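Local coordinates for aryl acylamidase (bacterium CSBL00001, PDB 4YJ6), which probably hydrolyses the amide bond of N-acylated arylamines, as an aryl acylamidase of the amidase signature family, at residues Met83-Ala88 against Leu128-Ser133; Gly98-Leu103 against Pro134-Arg139. All coordinates share one frame; numbering follows the deposited sequence.

From the N terminus the chain runs through strand 80-84 into residues 83-88, then along a loop to 98-103, through helix 115-122 and out along strand 126-131 into 128-133, which leads straight on to 134-139. Interaction 1 closes the first loop, pairing the ends of two parallel neighbours in the three-stranded sheet. Interaction 2 closes the second, holding the connection after strand 80-84 against the turns that follow strand 126-131. Because their segments alternate, the two loops cross. Their centres lie about 11 Å apart and they meet directly: Leu86 CD1 packs 3.4 Å from Gly137 N, and the ring of Phe87 touches that of Tyr136.

Interaction 1: residues Met83-Ala88 against Leu128-Ser133; sequences MKDLFA and LGQTNS
Gln130 lays its side chain alongside that of Met83, a selenomethionine, the two pointing the same way off one face of a parallel strand pair; the CG atoms of Met83 and Gln130 are 3.7 Å apart. At its end the amide splits its partners. NE2 of Gln130 comes within 3.5 Å of Ala88 CB and donates to Pro94 O, while OE1 faces Asp85 with amide and carboxylate planes only 15° apart. Water joins these two acceptors: one molecule donates to Gln130 OE1 at 2.8 Å and, weakly, to Asp85 OD2. A second water donates to Asp85 OD2 and accepts from Ser133 N, and Thr96 OG1 also hydrogen-bonds to OD2. With an alanine here in place of Gln130, Pro94 O would probably lose this donor, the first water an acceptor, and a gap would open beside the selenium. Beneath, the backbones zip together: Thr131 N bonds Met83 O at 2.7 Å, and Asp85 N bonds Thr131 O at 2.9 Å. On the opposite face Lys84, extended from its first torsion (chi1 176°) onward, runs its CE past Ser133 OG at 3.8 Å and delivers NZ to Ser163, Ser164 and Thr182. A lysine leaving a strand end for the serines of the glycine- and serine-rich motif is consistent with the lysine of the Ser-cisSer-Lys triad of amidase signature enzymes.

Interaction 2: residues Gly98-Leu103 against Pro134-Arg139; sequences GGIRAL and PVYGFR
Gly98, Ile100 and Val135 carry most of this buried contact, in which a loop is pressed against a type II beta-turn, Pro134 to Gly137, closed by the bond from Gly137 N to Pro134 O. A second turn overlaps it, closed from Phe138 N to Val135 O, so the chain coils tightly as it leaves strand 126-131. Gly98 meets this coil with bare backbone. Its CA points a hydrogen at Pro134 O, 3.4 Å away and nearly straight (161° at the hydrogen), and a CB on this residue would run into that same oxygen. In return Gly98 O lies 3.2 Å from Val135 CA; it is also near Val135 N, but the angle there is too poor for a hydrogen bond. No conventional hydrogen bond crosses the contact, which rests on CH...O approaches and apolar packing. The two methyls of Val135 divide the work: CG2 lies 3.3 Å from Gly98 O, while CG1, swung opposite the backbone N (chi1 168°), faces Ile100. The Ile100 and Val135 side chains cross at about a right angle, with CG1 to CG1 at 3.8 Å. Helix 354-363 adds Leu356 against Val135, and Tyr136 packs on helix 315-339, where its OH hydrogen-bonds to Ser333, so the contact joins the loop to two helices. Ile100, its chain stretched to CD1 (chi2 -179°), reaches past Val135 to bring that methyl obliquely to the Tyr136 ring, with Ile100 CD1 3.7 Å from Tyr136 CE2.

Interaction 1: residues Met83-Ala88 against Leu128-Ser133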
loop_
_atom_site.group_PDB
_atom_site.type_symbol
_atom_site.label_atom_id
_atom_site.label_comp_id
_atom_site.label_asym_id
_atom_site.label_seq_id
_atom_site.Cartn_x
_atom_site.Cartn_y
_atom_site.Cartn_z
HETATM N N MSE A 83 -11.467 -2.489 2.034
HETATM C CA MSE A 83 -10.289 -2.633 2.925
HETATM C C MSE A 83 -9.527 -3.850 2.400
HETATM O O MSE A 83 -10.012 -4.593 1.502
HETATM C CB MSE A 83 -10.721 -2.857 4.376
HETATM C CG MSE A 83 -11.389 -4.214 4.491
HETATM SE SE MSE A 83 -11.770 -4.612 6.314
HETATM C CE MSE A 83 -9.980 -4.636 7.087
ATOM N N LYS A 84 -8.344 -4.062 2.963
ATOM C CA LYS A 84 -7.466 -5.165 2.532
ATOM C C LYS A 84 -7.595 -6.392 3.437
ATOM O O LYS A 84 -7.579 -6.274 4.677
ATOM C CB LYS A 84 -6.030 -4.651 2.575
ATOM C CG LYS A 84 -4.954 -5.714 2.237
ATOM C CD LYS A 84 -3.601 -4.992 2.208
ATOM C CE LYS A 84 -2.475 -6.005 2.101
ATOM N NZ LYS A 84 -1.167 -5.317 2.068
ATOM N N ASP A 85 -7.649 -7.576 2.829
ATOM C CA ASP A 85 -7.717 -8.824 3.582
ATOM C C ASP A 85 -6.314 -9.306 4.042
ATOM O O ASP A 85 -5.829 -10.356 3.604
ATOM C CB ASP A 85 -8.395 -9.892 2.685
ATOM C CG ASP A 85 -8.539 -11.237 3.385
ATOM O OD1 ASP A 85 -8.477 -11.268 4.637
ATOM O OD2 ASP A 85 -8.764 -12.251 2.653
ATOM N N LEU A 86 -5.675 -8.557 4.940
ATOM C CA LEU A 86 -4.407 -8.978 5.524
ATOM C C LEU A 86 -4.413 -8.453 6.958
ATOM O O LEU A 86 -4.331 -7.241 7.171
ATOM C CB LEU A 86 -3.202 -8.416 4.729
ATOM C CG LEU A 86 -1.854 -8.757 5.378
ATOM C CD1 LEU A 86 -1.654 -10.299 5.470
ATOM C CD2 LEU A 86 -0.711 -8.120 4.567
ATOM N N PHE A 87 -4.583 -9.375 7.915
ATOM C CA PHE A 87 -4.874 -9.018 9.302
ATOM C C PHE A 87 -6.075 -8.067 9.380
ATOM O O PHE A 87 -6.142 -7.189 10.241
ATOM C CB PHE A 87 -3.638 -8.456 9.991
ATOM C CG PHE A 87 -2.535 -9.475 10.106
ATOM C CD1 PHE A 87 -2.585 -10.450 11.112
ATOM C CD2 PHE A 87 -1.496 -9.505 9.183
ATOM C CE1 PHE A 87 -1.596 -11.405 11.223
ATOM C CE2 PHE A 87 -0.483 -10.470 9.285
ATOM C CZ PHE A 87 -0.529 -11.407 10.297
ATOM N N ALA A 88 -7.022 -8.269 8.474
ATOM C CA ALA A 88 -8.273 -7.502 8.505
ATOM C C ALA A 88 -8.929 -7.687 9.867
ATOM O O ALA A 88 -9.011 -8.808 10.351
ATOM C CB ALA A 88 -9.211 -7.987 7.409
ATOM N N LEU A 128 -17.320 -1.560 0.870
ATOM C CA LEU A 128 -18.011 -2.522 0.003
ATOM C C LEU A 128 -17.483 -3.950 0.146
ATOM O O LEU A 128 -18.084 -4.878 -0.393
ATOM C CB LEU A 128 -17.939 -2.095 -1.488
ATOM C CG LEU A 128 -19.261 -1.366 -1.834
ATOM C CD1 LEU A 128 -19.212 0.047 -1.279
ATOM C CD2 LEU A 128 -19.548 -1.351 -3.302
ATOM N N GLY A 129 -16.368 -4.140 0.851
ATOM C CA GLY A 129 -15.753 -5.466 0.936
ATOM C C GLY A 129 -14.250 -5.425 1.169
ATOM O O GLY A 129 -13.741 -4.417 1.660
ATOM N N GLN A 130 -13.560 -6.518 0.821
ATOM C CA GLN A 130 -12.107 -6.650 1.054
ATOM C C GLN A 130 -11.390 -7.020 -0.220
ATOM O O GLN A 130 -11.969 -7.673 -1.096
ATOM C CB GLN A 130 -11.822 -7.763 2.055
ATOM C CG GLN A 130 -12.489 -7.559 3.415
ATOM C CD GLN A 130 -12.255 -8.743 4.329
ATOM O OE1 GLN A 130 -12.196 -9.888 3.861
ATOM N NE2 GLN A 130 -12.162 -8.493 5.635
ATOM N N THR A 131 -10.110 -6.651 -0.291
ATOM C CA THR A 131 -9.273 -6.909 -1.443
ATOM C C THR A 131 -8.186 -7.950 -1.173
ATOM O O THR A 131 -7.758 -8.149 -0.035
ATOM C CB THR A 131 -8.585 -5.592 -1.910
ATOM O OG1 THR A 131 -7.909 -5.008 -0.789
ATOM C CG2 THR A 131 -9.637 -4.598 -2.426
ATOM N N ASN A 132 -7.710 -8.588 -2.250
ATOM C CA ASN A 132 -6.783 -9.725 -2.168
ATOM C C ASN A 132 -5.361 -9.319 -1.744
ATOM O O ASN A 132 -4.891 -8.236 -2.115
ATOM C CB ASN A 132 -6.690 -10.355 -3.564
ATOM C CG ASN A 132 -6.215 -11.804 -3.540
ATOM O OD1 ASN A 132 -6.280 -12.476 -2.538
ATOM N ND2 ASN A 132 -5.726 -12.278 -4.689
ATOM N N SER A 133 -4.706 -10.220 -1.007
ATOM C CA SER A 133 -3.304 -10.092 -0.582
ATOM C C SER A 133 -2.682 -11.487 -0.719
ATOM O O SER A 133 -3.398 -12.488 -0.626
ATOM C CB SER A 133 -3.255 -9.623 0.908
ATOM O OG SER A 133 -1.943 -9.762 1.507
HETATM O O HOH W 1 -6.807 -12.109 0.462
HETATM O O HOH W 2 -11.523 -12.524 3.188
#

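Interaction 2: residues Gly98-Leu103 against Pro134-Arg139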
loop_
_atom_site.group_PDB
_atom_site.type_symbol
_atom_site.label_atom_id
_atom_site.label_comp_id
_atom_site.label_asym_id
_atom_site.label_seq_id
_atom_site.Cartn_x
_atom_site.Cartn_y
_atom_site.Cartn_z
ATOM N N GLY A 98 -4.594 -13.097 3.716
ATOM C CA GLY A 98 -4.078 -13.201 2.361
ATOM C C GLY A 98 -4.274 -14.570 1.722
ATOM O O GLY A 98 -3.382 -15.102 1.050
ATOM N N GLY A 99 -5.440 -15.172 1.935
ATOM C CA GLY A 99 -5.785 -16.346 1.156
ATOM C C GLY A 99 -5.353 -17.656 1.784
ATOM O O GLY A 99 -5.010 -18.606 1.079
ATOM N N ILE A 100 -5.377 -17.732 3.104
ATOM C CA ILE A 100 -5.151 -19.011 3.777
ATOM C C ILE A 100 -6.480 -19.746 3.863
ATOM O O ILE A 100 -7.369 -19.325 4.598
ATOM C CB ILE A 100 -4.576 -18.813 5.168
ATOM C CG1 ILE A 100 -3.207 -18.109 5.071
ATOM C CG2 ILE A 100 -4.460 -20.170 5.915
ATOM C CD1 ILE A 100 -2.561 -17.890 6.432
ATOM N N ARG A 101 -6.612 -20.822 3.082
ATOM C CA ARG A 101 -7.896 -21.534 2.961
ATOM C C ARG A 101 -8.419 -21.992 4.329
ATOM O O ARG A 101 -9.627 -21.954 4.575
ATOM C CB ARG A 101 -7.753 -22.728 2.012
ATOM C CG ARG A 101 -8.928 -23.690 2.072
ATOM C CD ARG A 101 -8.700 -24.846 1.112
ATOM N NE ARG A 101 -9.039 -24.474 -0.255
ATOM C CZ ARG A 101 -10.277 -24.531 -0.743
ATOM N NH1 ARG A 101 -11.283 -24.947 0.035
ATOM N NH2 ARG A 101 -10.518 -24.174 -2.004
ATOM N N ALA A 102 -7.521 -22.407 5.231
ATOM C CA ALA A 102 -7.936 -22.903 6.530
ATOM C C ALA A 102 -8.654 -21.841 7.357
ATOM O O ALA A 102 -9.343 -22.170 8.326
ATOM C CB ALA A 102 -6.730 -23.421 7.325
ATOM N N LEU A 103 -8.479 -20.573 6.994
ATOM C CA LEU A 103 -9.106 -19.482 7.756
ATOM C C LEU A 103 -10.390 -18.963 7.117
ATOM O O LEU A 103 -10.909 -17.933 7.553
ATOM C CB LEU A 103 -8.124 -18.296 7.872
ATOM C CG LEU A 103 -6.873 -18.595 8.699
ATOM C CD1 LEU A 103 -5.923 -17.363 8.703
ATOM C CD2 LEU A 103 -7.301 -18.950 10.096
ATOM N N PRO A 134 -1.352 -11.563 -0.924
ATOM C CA PRO A 134 -0.625 -12.824 -0.782
ATOM C C PRO A 134 -0.607 -13.273 0.677
ATOM O O PRO A 134 -0.833 -12.477 1.611
ATOM C CB PRO A 134 0.805 -12.451 -1.204
ATOM C CG PRO A 134 0.935 -11.012 -0.738
ATOM C CD PRO A 134 -0.435 -10.419 -1.116
ATOM N N VAL A 135 -0.341 -14.553 0.881
ATOM C CA VAL A 135 -0.397 -15.144 2.210
ATOM C C VAL A 135 0.540 -14.413 3.161
ATOM O O VAL A 135 1.709 -14.231 2.869
ATOM C CB VAL A 135 -0.035 -16.659 2.169
ATOM C CG1 VAL A 135 0.196 -17.203 3.582
ATOM C CG2 VAL A 135 -1.128 -17.457 1.395
ATOM N N TYR A 136 -0.009 -13.974 4.291
ATOM C CA TYR A 136 0.751 -13.270 5.334
ATOM C C TYR A 136 1.475 -12.027 4.793
ATOM O O TYR A 136 2.405 -11.515 5.434
ATOM C CB TYR A 136 1.752 -14.221 6.031
ATOM C CG TYR A 136 1.167 -14.991 7.206
ATOM C CD1 TYR A 136 0.705 -14.315 8.316
ATOM C CD2 TYR A 136 1.089 -16.400 7.209
ATOM C CE1 TYR A 136 0.173 -14.999 9.412
ATOM C CE2 TYR A 136 0.565 -17.091 8.294
ATOM C CZ TYR A 136 0.105 -16.385 9.386
ATOM O OH TYR A 136 -0.425 -17.028 10.482
ATOM N N GLY A 137 1.008 -11.500 3.665
ATOM C CA GLY A 137 1.647 -10.331 3.055
ATOM C C GLY A 137 3.074 -10.588 2.561
ATOM O O GLY A 137 3.774 -9.649 2.218
ATOM N N PHE A 138 3.496 -11.854 2.488
ATOM C CA PHE A 138 4.950 -12.137 2.473
ATOM C C PHE A 138 5.499 -12.205 1.035
ATOM O O PHE A 138 6.156 -13.181 0.642
ATOM C CB PHE A 138 5.261 -13.415 3.292
ATOM C CG PHE A 138 6.613 -13.391 4.001
ATOM C CD1 PHE A 138 7.794 -13.516 3.293
ATOM C CD2 PHE A 138 6.689 -13.292 5.373
ATOM C CE1 PHE A 138 9.052 -13.505 3.966
ATOM C CE2 PHE A 138 7.934 -13.262 6.036
ATOM C CZ PHE A 138 9.105 -13.369 5.308
ATOM N N ARG A 139 5.218 -11.159 0.259
ATOM C CA ARG A 139 5.835 -10.940 -1.061
ATOM C C ARG A 139 5.247 -9.688 -1.697
ATOM O O ARG A 139 4.158 -9.236 -1.322
ATOM C CB ARG A 139 5.611 -12.124 -2.024
ATOM C CG ARG A 139 4.130 -12.542 -2.127
ATOM C CD ARG A 139 3.933 -13.845 -2.945
ATOM N NE ARG A 139 4.527 -14.986 -2.265
ATOM C CZ ARG A 139 5.011 -16.076 -2.856
ATOM N NH1 ARG A 139 4.999 -16.198 -4.181
ATOM N NH2 ARG A 139 5.521 -17.045 -2.099
#